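Local structure of race-specific elicitor A4 (Passalora fulva, 6BN0) at residues P2-C6 with N44-V48. The protein binds fungal chitin through a CBM14 domain and, as a race-specific elicitor, triggers a hypersensitive response in tomato genotypes carrying Cf-4. Residues are numbered along the deposited sequence; the frame is centred on the assembly and turned at random.
Sequences PYNPC and NAKPV
Pro47 turns its ring from an edge strand to the N-terminal loop, where Asn4, Pro5 and Cys6 lie over one side of it and the carbonyl of Tyr3 reaches its CG end. That backbone contact puts Tyr3 O 3.5 Å from Pro47 CG. Asn4 meets the same ring across the CG and CD side of the proline: Asn4 CG, placed anti to the backbone N (chi1 -177°), stands 3.8 Å from Pro47 CG, and the two side chains cross at about a right angle. Pro5 adds a looser apolar touch, with Pro5 CD 4.3 Å from Pro47 CB. Farther along the loop, Cys6 SG comes to 4.2 Å from Pro47 CB, while Cys6 CB packs against Ala45 CB at 4.0 Å. The contacts with Pro47 and between Cys6 and Ala45 are van der Waals packing, and together with a disulfide these apolar side chains join the irregular loop before helix 8-14 to the sheet. The domain is a CBM14 (peritrophin-A) module, rich in disulfides, and residues 45-51 form an outer strand of its three-stranded antiparallel sheet. The alternation of that strand presents Ala45 and Pro47 to the loop and sends Lys46 and Val48 away from it. Cys6 SG, anti to its own carbonyl carbon (chi1 -57°), is bonded to Cys36 on the adjoining strand 32-38, which makes the link covalent. Backbone hydrogen bonds of Lys46 with Val37 and of Val48 with Gln35 join the strand to 32-38. Ile34 on that neighbouring strand touches Tyr3, Pro5 and Pro47 alike, extending the apolar patch beneath the loop.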
ATOM      1  N   PRO A   2      15.839  -4.593 -19.988  1.00 63.28           N
ATOM      2  CA  PRO A   2      14.401  -4.322 -19.889  1.00 53.42           C
ATOM      3  C   PRO A   2      14.109  -2.861 -19.572  1.00 41.40           C
ATOM      4  O   PRO A   2      14.958  -2.109 -19.082  1.00 40.45           O
ATOM      5  CB  PRO A   2      13.962  -5.198 -18.713  1.00 56.07           C
ATOM      6  CG  PRO A   2      15.113  -5.094 -17.795  1.00 58.70           C
ATOM      7  CD  PRO A   2      16.339  -5.132 -18.705  1.00 63.93           C
ATOM      8  N   TYR A   3      12.874  -2.473 -19.872  1.00 36.38           N
ATOM      9  CA  TYR A   3      12.378  -1.156 -19.503  1.00 33.76           C
ATOM     10  C   TYR A   3      12.536  -0.953 -18.003  1.00 36.12           C
ATOM     11  O   TYR A   3      12.189  -1.829 -17.217  1.00 37.85           O
ATOM     12  CB  TYR A   3      10.905  -1.014 -19.919  1.00 35.09           C
ATOM     13  CG  TYR A   3      10.329   0.333 -19.577  1.00 33.84           C
ATOM     14  CD1 TYR A   3      10.575   1.435 -20.387  1.00 33.16           C
ATOM     15  CD2 TYR A   3       9.567   0.519 -18.419  1.00 30.09           C
ATOM     16  CE1 TYR A   3      10.056   2.699 -20.098  1.00 30.43           C
ATOM     17  CE2 TYR A   3       9.054   1.793 -18.109  1.00 31.95           C
ATOM     18  CZ  TYR A   3       9.293   2.868 -18.947  1.00 31.74           C
ATOM     19  OH  TYR A   3       8.776   4.102 -18.621  1.00 32.21           O
ATOM     20  N   ASN A   4      13.082   0.190 -17.591  1.00 30.69           N
ATOM     21  CA  ASN A   4      13.417   0.397 -16.176  1.00 30.24           C
ATOM     22  C   ASN A   4      13.331   1.877 -15.823  1.00 31.18           C
ATOM     23  O   ASN A   4      14.283   2.640 -16.050  1.00 32.30           O
ATOM     24  CB  ASN A   4      14.801  -0.146 -15.855  1.00 34.61           C
ATOM     25  CG  ASN A   4      15.158  -0.019 -14.357  1.00 36.53           C
ATOM     26  OD1 ASN A   4      16.221  -0.489 -13.927  1.00 41.88           O
ATOM     27  ND2 ASN A   4      14.314   0.644 -13.589  1.00 31.83           N
ATOM     28  N   PRO A   5      12.195   2.329 -15.293  1.00 26.08           N
ATOM     29  CA  PRO A   5      12.003   3.760 -15.008  1.00 26.39           C
ATOM     30  C   PRO A   5      12.453   4.172 -13.611  1.00 28.87           C
ATOM     31  O   PRO A   5      12.135   5.289 -13.191  1.00 28.75           O
ATOM     32  CB  PRO A   5      10.473   3.895 -15.127  1.00 28.37           C
ATOM     33  CG  PRO A   5       9.974   2.581 -14.473  1.00 28.85           C
ATOM     34  CD  PRO A   5      10.996   1.528 -14.952  1.00 30.42           C
ATOM     35  N   CYS A   6      13.142   3.290 -12.888  1.00 29.06           N
ATOM     36  CA  CYS A   6      13.534   3.523 -11.483  1.00 33.01           C
ATOM     37  C   CYS A   6      14.635   4.566 -11.443  1.00 30.63           C
ATOM     38  O   CYS A   6      15.785   4.280 -11.771  1.00 35.24           O
ATOM     39  CB  CYS A   6      14.012   2.219 -10.848  1.00 28.89           C
ATOM     40  SG  CYS A   6      12.738   0.932 -10.951  1.00 34.22           S
ATOM     41  N   ASN A  44      20.684   1.419  -7.991  1.00 43.56           N
ATOM     42  CA  ASN A  44      20.182   0.451  -8.954  1.00 48.67           C
ATOM     43  C   ASN A  44      19.030  -0.333  -8.359  1.00 44.14           C
ATOM     44  O   ASN A  44      18.990  -0.602  -7.158  1.00 49.88           O
ATOM     45  CB  ASN A  44      21.288  -0.489  -9.414  1.00 50.29           C
ATOM     46  CG  ASN A  44      22.379   0.242 -10.133  1.00 56.45           C
ATOM     47  OD1 ASN A  44      22.119   0.950 -11.099  1.00 61.52           O
ATOM     48  ND2 ASN A  44      23.609   0.089  -9.664  1.00 49.81           N
ATOM     49  N   ALA A  45      18.069  -0.679  -9.208  1.00 40.99           N
ATOM     50  CA  ALA A  45      16.859  -1.313  -8.740  1.00 34.19           C
ATOM     51  C   ALA A  45      16.281  -2.189  -9.833  1.00 40.10           C
ATOM     52  O   ALA A  45      16.525  -1.980 -11.032  1.00 37.98           O
ATOM     53  CB  ALA A  45      15.831  -0.286  -8.296  1.00 28.98           C
ATOM     54  N   LYS A  46      15.563  -3.208  -9.388  1.00 39.29           N
ATOM     55  CA  LYS A  46      14.872  -4.118 -10.284  1.00 43.94           C
ATOM     56  C   LYS A  46      13.445  -3.620 -10.439  1.00 34.33           C
ATOM     57  O   LYS A  46      12.766  -3.407  -9.422  1.00 34.12           O
ATOM     58  CB  LYS A  46      14.874  -5.544  -9.724  1.00 47.49           C
ATOM     59  CG  LYS A  46      13.922  -6.465 -10.439  1.00 47.21           C
ATOM     60  CD  LYS A  46      13.377  -7.488  -9.521  1.00 54.46           C
ATOM     61  CE  LYS A  46      13.908  -8.820  -9.854  1.00 66.33           C
ATOM     62  NZ  LYS A  46      13.165  -9.341 -11.033  1.00 74.13           N
ATOM     63  N   PRO A  47      12.986  -3.341 -11.656  1.00 33.63           N
ATOM     64  CA  PRO A  47      11.582  -2.957 -11.852  1.00 33.44           C
ATOM     65  C   PRO A  47      10.679  -4.175 -11.789  1.00 30.38           C
ATOM     66  O   PRO A  47      10.988  -5.220 -12.359  1.00 38.05           O
ATOM     67  CB  PRO A  47      11.582  -2.341 -13.259  1.00 34.04           C
ATOM     68  CG  PRO A  47      12.749  -2.988 -13.956  1.00 41.90           C
ATOM     69  CD  PRO A  47      13.758  -3.365 -12.910  1.00 40.06           C
ATOM     70  N   VAL A  48       9.559  -4.051 -11.069  1.00 29.30           N
ATOM     71  CA  VAL A  48       8.613  -5.146 -10.897  1.00 30.18           C
ATOM     72  C   VAL A  48       7.234  -4.680 -11.339  1.00 29.51           C
ATOM     73  O   VAL A  48       6.750  -3.632 -10.877  1.00 28.80           O
ATOM     74  CB  VAL A  48       8.589  -5.616  -9.431  1.00 35.10           C
ATOM     75  CG1 VAL A  48       7.547  -6.680  -9.237  1.00 30.96           C
ATOM     76  CG2 VAL A  48      10.002  -6.167  -9.108  1.00 42.25           C
TER